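Local coordinates for protein TetR family Transcriptional regulator (Streptococcus agalactiae 2603V/R, PDB 3KKC) that probably binds DNA as a transcriptional regulator of the TetR family, through an N-terminal helix-turn-helix region, at residues A[28-36]-A[49-60]. Numbering follows the deposited sequence.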
loop_
_atom_site.group_PDB
_atom_site.type_symbol
_atom_site.label_atom_id
_atom_site.label_comp_id
_atom_site.label_asym_id
_atom_site.label_seq_id
_atom_site.Cartn_x
_atom_site.Cartn_y
_atom_site.Cartn_z
ATOM N N ASN A 28 18.994 -3.971 0.201
ATOM C CA ASN A 28 18.667 -2.746 -0.528
ATOM C C ASN A 28 17.416 -2.813 -1.402
ATOM O O ASN A 28 16.992 -3.893 -1.819
ATOM C CB ASN A 28 19.848 -2.293 -1.394
ATOM C CG ASN A 28 21.182 -2.406 -0.681
ATOM O OD1 ASN A 28 21.755 -1.409 -0.244
ATOM N ND2 ASN A 28 21.691 -3.629 -0.576
ATOM N N ASP A 29 16.841 -1.641 -1.679
ATOM C CA ASP A 29 15.776 -1.502 -2.663
ATOM C C ASP A 29 16.323 -1.793 -4.060
ATOM O O ASP A 29 17.510 -1.576 -4.320
ATOM C CB ASP A 29 15.204 -0.082 -2.630
ATOM C CG ASP A 29 14.340 0.184 -1.398
ATOM O OD1 ASP A 29 14.076 1.370 -1.095
ATOM O OD2 ASP A 29 13.920 -0.788 -0.732
ATOM N N TYR A 30 15.470 -2.292 -4.955
ATOM C CA TYR A 30 15.872 -2.535 -6.346
ATOM C C TYR A 30 16.258 -1.227 -7.007
ATOM O O TYR A 30 17.268 -1.154 -7.736
ATOM C CB TYR A 30 14.757 -3.199 -7.166
ATOM C CG TYR A 30 14.981 -3.114 -8.667
ATOM C CD1 TYR A 30 15.864 -3.982 -9.315
ATOM C CD2 TYR A 30 14.322 -2.162 -9.438
ATOM C CE1 TYR A 30 16.086 -3.909 -10.688
ATOM C CE2 TYR A 30 14.538 -2.084 -10.812
ATOM C CZ TYR A 30 15.432 -2.964 -11.425
ATOM O OH TYR A 30 15.639 -2.899 -12.784
ATOM N N SER A 31 15.430 -0.207 -6.751
ATOM C CA SER A 31 15.687 1.151 -7.225
ATOM C C SER A 31 17.012 1.708 -6.693
ATOM O O SER A 31 17.656 2.518 -7.345
ATOM C CB SER A 31 14.491 2.101 -6.928
ATOM O OG SER A 31 14.119 2.176 -5.550
ATOM N N LYS A 32 17.429 1.237 -5.524
ATOM C CA LYS A 32 18.633 1.743 -4.865
ATOM C C LYS A 32 19.969 1.041 -5.243
ATOM O O LYS A 32 21.025 1.651 -5.105
ATOM C CB LYS A 32 18.410 1.793 -3.339
ATOM C CG LYS A 32 19.556 2.369 -2.501
ATOM C CD LYS A 32 20.399 1.255 -1.850
ATOM C CE LYS A 32 21.466 1.823 -0.910
ATOM N NZ LYS A 32 22.597 0.865 -0.652
ATOM N N ILE A 33 19.955 -0.203 -5.729
ATOM C CA ILE A 33 21.239 -0.821 -6.141
ATOM C C ILE A 33 21.687 -0.425 -7.552
ATOM O O ILE A 33 20.867 -0.127 -8.411
ATOM C CB ILE A 33 21.258 -2.379 -6.076
ATOM C CG1 ILE A 33 20.861 -2.977 -7.426
ATOM C CG2 ILE A 33 20.429 -2.926 -4.913
ATOM C CD1 ILE A 33 20.642 -4.450 -7.370
ATOM N N THR A 34 22.996 -0.457 -7.783
ATOM C CA THR A 34 23.575 -0.088 -9.078
ATOM C C THR A 34 24.498 -1.184 -9.613
ATOM O O THR A 34 25.161 -1.860 -8.838
ATOM C CB THR A 34 24.414 1.203 -8.966
ATOM O OG1 THR A 34 25.326 1.083 -7.863
ATOM C CG2 THR A 34 23.519 2.421 -8.761
ATOM N N VAL A 35 24.557 -1.333 -10.936
ATOM C CA VAL A 35 25.363 -2.384 -11.571
ATOM C C VAL A 35 26.770 -2.567 -10.979
ATOM O O VAL A 35 27.299 -3.679 -10.958
ATOM C CB VAL A 35 25.470 -2.189 -13.104
ATOM C CG1 VAL A 35 26.529 -3.111 -13.680
ATOM C CG2 VAL A 35 24.129 -2.454 -13.765
ATOM N N GLN A 36 27.369 -1.486 -10.490
ATOM C CA GLN A 36 28.687 -1.586 -9.876
ATOM C C GLN A 36 28.632 -2.330 -8.549
ATOM O O GLN A 36 29.596 -3.007 -8.173
ATOM C CB GLN A 36 29.336 -0.211 -9.698
ATOM C CG GLN A 36 29.601 0.529 -11.011
ATOM C CD GLN A 36 30.459 -0.269 -11.977
ATOM O OE1 GLN A 36 30.504 0.032 -13.174
ATOM N NE2 GLN A 36 31.145 -1.293 -11.462
ATOM N N PHE A 49 29.364 -8.849 -17.614
ATOM C CA PHE A 49 27.997 -8.649 -17.134
ATOM C C PHE A 49 27.098 -8.327 -18.311
ATOM O O PHE A 49 26.132 -9.036 -18.569
ATOM C CB PHE A 49 27.917 -7.512 -16.099
ATOM C CG PHE A 49 26.512 -7.030 -15.829
ATOM C CD1 PHE A 49 25.601 -7.828 -15.145
ATOM C CD2 PHE A 49 26.098 -5.783 -16.261
ATOM C CE1 PHE A 49 24.294 -7.386 -14.901
ATOM C CE2 PHE A 49 24.799 -5.331 -16.021
ATOM C CZ PHE A 49 23.900 -6.137 -15.344
ATOM N N TYR A 50 27.432 -7.262 -19.035
ATOM C CA TYR A 50 26.610 -6.808 -20.158
ATOM C C TYR A 50 26.524 -7.823 -21.305
ATOM O O TYR A 50 25.769 -7.622 -22.254
ATOM C CB TYR A 50 27.080 -5.442 -20.683
ATOM C CG TYR A 50 26.657 -4.262 -19.827
ATOM C CD1 TYR A 50 25.316 -3.927 -19.676
ATOM C CD2 TYR A 50 27.599 -3.472 -19.186
ATOM C CE1 TYR A 50 24.929 -2.845 -18.897
ATOM C CE2 TYR A 50 27.221 -2.383 -18.409
ATOM C CZ TYR A 50 25.887 -2.076 -18.266
ATOM O OH TYR A 50 25.515 -0.996 -17.493
ATOM N N SER A 51 27.288 -8.908 -21.214
ATOM C CA SER A 51 27.210 -9.980 -22.204
ATOM C C SER A 51 26.178 -11.039 -21.806
ATOM O O SER A 51 25.917 -11.982 -22.559
ATOM C CB SER A 51 28.559 -10.666 -22.349
ATOM O OG SER A 51 28.631 -11.743 -21.435
ATOM N N HIS A 52 25.617 -10.891 -20.608
ATOM C CA HIS A 52 24.587 -11.802 -20.111
ATOM C C HIS A 52 23.266 -11.093 -19.836
ATOM O O HIS A 52 22.196 -11.702 -19.934
ATOM C CB HIS A 52 25.049 -12.482 -18.828
ATOM C CG HIS A 52 26.078 -13.540 -19.046
ATOM N ND1 HIS A 52 27.312 -13.514 -18.435
ATOM C CD2 HIS A 52 26.058 -14.656 -19.813
ATOM C CE1 HIS A 52 28.008 -14.572 -18.812
ATOM N NE2 HIS A 52 27.268 -15.281 -19.646
ATOM N N TYR A 53 23.352 -9.811 -19.485
ATOM C CA TYR A 53 22.197 -9.039 -19.051
ATOM C C TYR A 53 22.189 -7.667 -19.676
ATOM O O TYR A 53 23.012 -6.824 -19.330
ATOM C CB TYR A 53 22.211 -8.890 -17.532
ATOM C CG TYR A 53 22.151 -10.220 -16.823
ATOM C CD1 TYR A 53 21.050 -11.060 -16.980
ATOM C CD2 TYR A 53 23.197 -10.645 -16.009
ATOM C CE1 TYR A 53 20.998 -12.272 -16.351
ATOM C CE2 TYR A 53 23.149 -11.856 -15.372
ATOM C CZ TYR A 53 22.051 -12.662 -15.548
ATOM O OH TYR A 53 22.000 -13.871 -14.914
ATOM N N GLU A 54 21.252 -7.447 -20.592
ATOM C CA GLU A 54 21.074 -6.151 -21.237
ATOM C C GLU A 54 21.147 -4.972 -20.257
ATOM O O GLU A 54 21.584 -3.884 -20.624
ATOM C CB GLU A 54 19.737 -6.128 -21.980
ATOM C CG GLU A 54 19.364 -4.774 -22.583
ATOM C CD GLU A 54 17.849 -4.568 -22.662
ATOM O OE1 GLU A 54 17.106 -5.306 -21.966
ATOM O OE2 GLU A 54 17.407 -3.662 -23.414
ATOM N N SER A 55 20.715 -5.191 -19.017
ATOM C CA SER A 55 20.671 -4.138 -18.011
ATOM C C SER A 55 20.193 -4.706 -16.693
ATOM O O SER A 55 19.798 -5.866 -16.622
ATOM C CB SER A 55 19.676 -3.074 -18.426
ATOM O OG SER A 55 18.375 -3.623 -18.408
ATOM N N LYS A 56 20.192 -3.883 -15.650
ATOM C CA LYS A 56 19.711 -4.359 -14.362
ATOM C C LYS A 56 18.267 -4.829 -14.488
ATOM O O LYS A 56 17.829 -5.696 -13.745
ATOM C CB LYS A 56 19.809 -3.275 -13.289
ATOM C CG LYS A 56 18.777 -2.185 -13.448
ATOM C CD LYS A 56 18.871 -1.161 -12.333
ATOM C CE LYS A 56 19.361 -1.795 -11.042
ATOM N NZ LYS A 56 18.968 -0.932 -9.892
ATOM N N GLU A 57 17.526 -4.268 -15.439
ATOM C CA GLU A 57 16.081 -4.501 -15.466
ATOM C C GLU A 57 15.732 -5.945 -15.790
ATOM O O GLU A 57 14.729 -6.476 -15.294
ATOM C CB GLU A 57 15.356 -3.531 -16.401
ATOM C CG GLU A 57 14.161 -2.855 -15.741
ATOM C CD GLU A 57 14.245 -1.325 -15.760
ATOM O OE1 GLU A 57 14.678 -0.756 -16.793
ATOM O OE2 GLU A 57 13.867 -0.689 -14.744
ATOM N N VAL A 58 16.557 -6.592 -16.600
ATOM C CA VAL A 58 16.278 -7.986 -16.923
ATOM C C VAL A 58 16.676 -8.992 -15.829
ATOM O O VAL A 58 16.322 -10.157 -15.924
ATOM C CB VAL A 58 16.822 -8.404 -18.305
ATOM C CG1 VAL A 58 16.306 -7.435 -19.370
ATOM C CG2 VAL A 58 18.331 -8.460 -18.292
ATOM N N LEU A 59 17.383 -8.542 -14.792
ATOM C CA LEU A 59 17.646 -9.403 -13.635
ATOM C C LEU A 59 16.403 -9.475 -12.786
ATOM O O LEU A 59 16.025 -10.541 -12.304
ATOM C CB LEU A 59 18.778 -8.877 -12.753
ATOM C CG LEU A 59 20.206 -8.960 -13.263
ATOM C CD1 LEU A 59 20.469 -7.735 -14.095
ATOM C CD2 LEU A 59 21.166 -9.031 -12.091
ATOM N N LEU A 60 15.781 -8.325 -12.576
ATOM C CA LEU A 60 14.555 -8.278 -11.811
ATOM C C LEU A 60 13.518 -9.151 -12.502
ATOM O O LEU A 60 12.846 -9.978 -11.866
ATOM C CB LEU A 60 14.045 -6.853 -11.716
ATOM C CG LEU A 60 12.952 -6.828 -10.680
ATOM C CD1 LEU A 60 13.530 -7.371 -9.404
ATOM C CD2 LEU A 60 12.455 -5.427 -10.490
#
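K56 reaches across to the turn at 30-33 and gives its ammonium group to two main-chain carbonyls. NZ lies 2.8 Å from Y30 O, close to the line of that C=O bond (164°). A second bond, from NZ to I33 O, is short at 2.5 Å, and its donor is tilted out of the carbonyl plane. Two acceptors thus grip one nitrogen, the bond to Y30 O being the more regular in length, and tie the loop ahead of helix 35-42 to K56, at the N-terminal end of helix 57-71. The same NZ sits over one face of the Y30 ring, 4.3 Å from its centroid and near the normal, which is cation-pi geometry. The opposite face is taken by L60, whose CD2 stands 3.7 Å from the centroid in a CH-pi contact almost exactly on the normal. Y30 holds CG anti to its backbone nitrogen (chi1 164°), an orientation that carries the ring between these two partners and its hydroxyl to the first turn of helix 57-71. There OH makes a weak, 3.4 Å hydrogen bond to E57 OE2. That turn is capped within its own segment, S55 OG accepting from E57 N.

Further out the packing is apolar. V35 CG1 meets the F49 ring obliquely, 3.7 Å from CE2, and V35 CG2 also touches CE2, while I33 also packs on F21 of helix 4-24. V35 with F49 joins the two ends of the predicted helix-turn-helix, while Y30 and I33 with K56 and L60 tie the residues flanking it, an arrangement consistent with the three-helix DNA-binding domain of TetR regulators and its link to helix 57-71.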